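Local coordinates for lipoate-protein ligase, putative (Streptococcus pneumoniae, PDB 1VQZ), which is a putative lipoate-protein ligase, with a catalytic domain of the lipoyl ligase A/B family followed by a smaller C-terminal domain, at residues W47-S52 with V87-N92. Sequence-based numbering, arbitrary orientation.
Sequences WINKPS and VYHDLN. With EDO (1,2-ethanediol), chain L.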
ATOM      1  N   TRP A  47      11.308  -1.222   9.244  1.00 27.31           N
ATOM      2  CA  TRP A  47      10.604  -2.010  10.238  1.00 30.71           C
ATOM      3  C   TRP A  47      10.055  -3.330   9.704  1.00 30.47           C
ATOM      4  O   TRP A  47      10.000  -3.548   8.511  1.00 34.04           O
ATOM      5  CB  TRP A  47       9.501  -1.163  10.884  1.00 30.40           C
ATOM      6  CG  TRP A  47       8.625  -0.445   9.900  1.00 31.85           C
ATOM      7  CD1 TRP A  47       8.926   0.676   9.161  1.00 34.63           C
ATOM      8  CD2 TRP A  47       7.330  -0.841   9.517  1.00 30.04           C
ATOM      9  NE1 TRP A  47       7.861   1.027   8.377  1.00 33.51           N
ATOM     10  CE2 TRP A  47       6.867   0.098   8.560  1.00 36.71           C
ATOM     11  CE3 TRP A  47       6.486  -1.878   9.912  1.00 30.93           C
ATOM     12  CZ2 TRP A  47       5.580   0.017   7.986  1.00 32.51           C
ATOM     13  CZ3 TRP A  47       5.191  -1.965   9.319  1.00 27.45           C
ATOM     14  CH2 TRP A  47       4.758  -0.996   8.400  1.00 32.06           C
ATOM     15  N   ILE A  48       9.661  -4.211  10.641  1.00 32.02           N
ATOM     16  CA  ILE A  48       9.388  -5.607  10.370  1.00 31.22           C
ATOM     17  C   ILE A  48       8.138  -6.051  11.125  1.00 29.13           C
ATOM     18  O   ILE A  48       7.994  -5.850  12.337  1.00 28.37           O
ATOM     19  CB  ILE A  48      10.624  -6.527  10.717  1.00 32.14           C
ATOM     20  CG1 ILE A  48      11.871  -6.089   9.912  1.00 31.58           C
ATOM     21  CG2 ILE A  48      10.287  -7.988  10.471  1.00 30.43           C
ATOM     22  CD1 ILE A  48      13.180  -6.873  10.215  1.00 32.90           C
ATOM     23  N   ASN A  49       7.220  -6.626  10.358  1.00 31.42           N
ATOM     24  CA  ASN A  49       5.976  -7.227  10.871  1.00 30.17           C
ATOM     25  C   ASN A  49       6.107  -8.713  10.975  1.00 28.50           C
ATOM     26  O   ASN A  49       6.757  -9.341  10.126  1.00 25.97           O
ATOM     27  CB  ASN A  49       4.849  -6.967   9.891  1.00 31.31           C
ATOM     28  CG  ASN A  49       4.474  -5.501   9.803  1.00 36.18           C
ATOM     29  OD1 ASN A  49       4.509  -4.783  10.822  1.00 32.20           O
ATOM     30  ND2 ASN A  49       4.018  -5.063   8.584  1.00 33.31           N
ATOM     31  N   LYS A  50       5.494  -9.263  12.027  1.00 29.87           N
ATOM     32  CA  LYS A  50       5.207 -10.677  12.147  1.00 30.30           C
ATOM     33  C   LYS A  50       4.306 -11.179  10.983  1.00 28.44           C
ATOM     34  O   LYS A  50       3.706 -10.386  10.306  1.00 32.72           O
ATOM     35  CB  LYS A  50       4.508 -10.927  13.491  1.00 30.25           C
ATOM     36  CG  LYS A  50       3.043 -10.481  13.519  1.00 28.57           C
ATOM     37  CD  LYS A  50       2.524 -10.182  14.959  1.00 35.52           C
ATOM     38  CE  LYS A  50       2.303 -11.449  15.822  1.00 38.97           C
ATOM     39  NZ  LYS A  50       1.214 -12.314  15.318  1.00 33.41           N
ATOM     40  N   PRO A  51       4.216 -12.511  10.760  1.00 29.48           N
ATOM     41  CA  PRO A  51       3.380 -13.016   9.631  1.00 31.39           C
ATOM     42  C   PRO A  51       1.987 -12.362   9.509  1.00 29.03           C
ATOM     43  O   PRO A  51       1.118 -12.422  10.432  1.00 29.50           O
ATOM     44  CB  PRO A  51       3.278 -14.537   9.886  1.00 31.59           C
ATOM     45  CG  PRO A  51       4.628 -14.849  10.585  1.00 37.05           C
ATOM     46  CD  PRO A  51       4.866 -13.606  11.499  1.00 29.68           C
ATOM     47  N   SER A  52       1.765 -11.774   8.353  1.00 26.34           N
ATOM     48  CA  SER A  52       0.632 -10.889   8.129  1.00 27.09           C
ATOM     49  C   SER A  52       0.226 -10.850   6.674  1.00 28.70           C
ATOM     50  O   SER A  52       1.080 -10.895   5.786  1.00 29.42           O
ATOM     51  CB  SER A  52       0.977  -9.451   8.579  1.00 28.26           C
ATOM     52  OG  SER A  52       1.362  -9.362   9.967  1.00 30.39           O
ATOM     53  N   VAL A  87      -0.568  -8.266   0.204  1.00 30.86           N
ATOM     54  CA  VAL A  87       0.847  -8.576   0.348  1.00 31.29           C
ATOM     55  C   VAL A  87       1.101  -9.412   1.613  1.00 29.29           C
ATOM     56  O   VAL A  87       0.526  -9.124   2.652  1.00 27.91           O
ATOM     57  CB  VAL A  87       1.664  -7.274   0.406  1.00 30.84           C
ATOM     58  CG1 VAL A  87       3.101  -7.568   0.401  1.00 35.61           C
ATOM     59  CG2 VAL A  87       1.314  -6.401  -0.784  1.00 35.80           C
ATOM     60  N   TYR A  88       1.977 -10.427   1.494  1.00 26.88           N
ATOM     61  CA  TYR A  88       2.449 -11.209   2.629  1.00 27.50           C
ATOM     62  C   TYR A  88       3.706 -10.640   3.265  1.00 26.84           C
ATOM     63  O   TYR A  88       4.733 -10.430   2.610  1.00 30.78           O
ATOM     64  CB  TYR A  88       2.683 -12.683   2.250  1.00 29.58           C
ATOM     65  CG  TYR A  88       3.077 -13.525   3.436  1.00 31.60           C
ATOM     66  CD1 TYR A  88       2.160 -13.771   4.468  1.00 28.42           C
ATOM     67  CD2 TYR A  88       4.355 -14.088   3.530  1.00 29.29           C
ATOM     68  CE1 TYR A  88       2.512 -14.531   5.582  1.00 27.43           C
ATOM     69  CE2 TYR A  88       4.736 -14.858   4.682  1.00 27.89           C
ATOM     70  CZ  TYR A  88       3.809 -15.071   5.682  1.00 28.63           C
ATOM     71  OH  TYR A  88       4.151 -15.853   6.748  1.00 29.68           O
ATOM     72  N   HIS A  89       3.608 -10.419   4.557  1.00 26.77           N
ATOM     73  CA  HIS A  89       4.731 -10.057   5.391  1.00 29.91           C
ATOM     74  C   HIS A  89       5.088 -11.175   6.337  1.00 28.15           C
ATOM     75  O   HIS A  89       4.206 -11.843   6.895  1.00 27.31           O
ATOM     76  CB  HIS A  89       4.350  -8.836   6.250  1.00 31.09           C
ATOM     77  CG  HIS A  89       4.217  -7.560   5.490  1.00 29.95           C
ATOM     78  ND1 HIS A  89       3.562  -7.470   4.281  1.00 40.86           N
ATOM     79  CD2 HIS A  89       4.548  -6.285   5.833  1.00 30.80           C
ATOM     80  CE1 HIS A  89       3.561  -6.208   3.877  1.00 29.07           C
ATOM     81  NE2 HIS A  89       4.124  -5.465   4.819  1.00 34.66           N
ATOM     82  N   ASP A  90       6.383 -11.306   6.582  1.00 29.19           N
ATOM     83  CA  ASP A  90       6.897 -12.098   7.657  1.00 28.05           C
ATOM     84  C   ASP A  90       8.134 -11.436   8.258  1.00 30.96           C
ATOM     85  O   ASP A  90       8.516 -10.318   7.863  1.00 30.28           O
ATOM     86  CB  ASP A  90       7.067 -13.584   7.223  1.00 29.39           C
ATOM     87  CG  ASP A  90       8.270 -13.854   6.305  1.00 29.59           C
ATOM     88  OD1 ASP A  90       9.148 -13.000   6.105  1.00 31.88           O
ATOM     89  OD2 ASP A  90       8.333 -14.987   5.753  1.00 28.52           O
ATOM     90  N   LEU A  91       8.780 -12.123   9.210  1.00 30.44           N
ATOM     91  CA  LEU A  91       9.909 -11.559   9.903  1.00 31.36           C
ATOM     92  C   LEU A  91      11.146 -11.319   9.008  1.00 30.65           C
ATOM     93  O   LEU A  91      12.099 -10.720   9.467  1.00 28.88           O
ATOM     94  CB  LEU A  91      10.307 -12.430  11.101  1.00 30.81           C
ATOM     95  CG  LEU A  91       9.298 -12.417  12.238  1.00 26.90           C
ATOM     96  CD1 LEU A  91       9.864 -13.255  13.392  1.00 37.63           C
ATOM     97  CD2 LEU A  91       8.941 -10.969  12.746  1.00 30.86           C
ATOM     98  N   ASN A  92      11.112 -11.808   7.768  1.00 30.43           N
ATOM     99  CA  ASN A  92      12.168 -11.594   6.792  1.00 30.11           C
ATOM    100  C   ASN A  92      11.763 -10.671   5.625  1.00 29.30           C
ATOM    101  O   ASN A  92      12.439 -10.598   4.550  1.00 27.38           O
ATOM    102  CB  ASN A  92      12.674 -12.939   6.300  1.00 31.82           C
ATOM    103  CG  ASN A  92      13.491 -13.641   7.329  1.00 35.15           C
ATOM    104  OD1 ASN A  92      14.511 -13.123   7.736  1.00 33.25           O
ATOM    105  ND2 ASN A  92      13.042 -14.813   7.778  1.00 33.63           N
TER
HETATM  106  C1  EDO L 410       2.061  -1.850   5.166  1.00 33.27           C
HETATM  107  O1  EDO L 410       2.857  -2.490   4.196  1.00 22.97           O
HETATM  108  C2  EDO L 410       2.400  -0.383   5.042  1.00 33.45           C
HETATM  109  O2  EDO L 410       1.933   0.326   6.169  1.00 27.87           O
HETATM  110  O   HOH W   1       7.553  -7.706   7.754  1.00 19.83           O
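S52 and H89 form an antiparallel hydrogen-bonded pair: S52 N gives to H89 O at 2.8 Å, and H89 N returns a nearly straight bond (173°) to S52 O at 2.9 Å. Just before the pair, P51, which has no N-H, offers its CA-H to the same H89 O. The N49 amide and the H89 imidazole run side by side in the same direction, their planes 25° apart, with N49 ND2 3.1 Å from H89 CD2. Both have CG beside the backbone N, which sends the two groups off together; N26 fixes the other end of the amide by bonding N49 OD1. Beyond, H89 NE2 shares a hydrogen bond with O1 of a 1,2-ethanediol, probably from the crystallisation liquor, which is also bonded to E30. P51 CB lies 3.5 Å from Y88 OH, the proline and phenol lying alongside each other. At the far end I48 CG2 packs on L91 CD2, and the same methyl of L91 touches K50 CA. N49 O and D90 O lie 3.0 Å apart, two acceptors that cannot bond; a water accepting from N49 N and donating to D90 O bridges the two loops beyond the strand pair. S52 OG bonds back to K50 O and also to T23 of helix 23-36. Backbone pairing thus joins strand 52-55 to strand 87-89 in the small three-stranded sheet, while the water carries the link on where direct pairing stops.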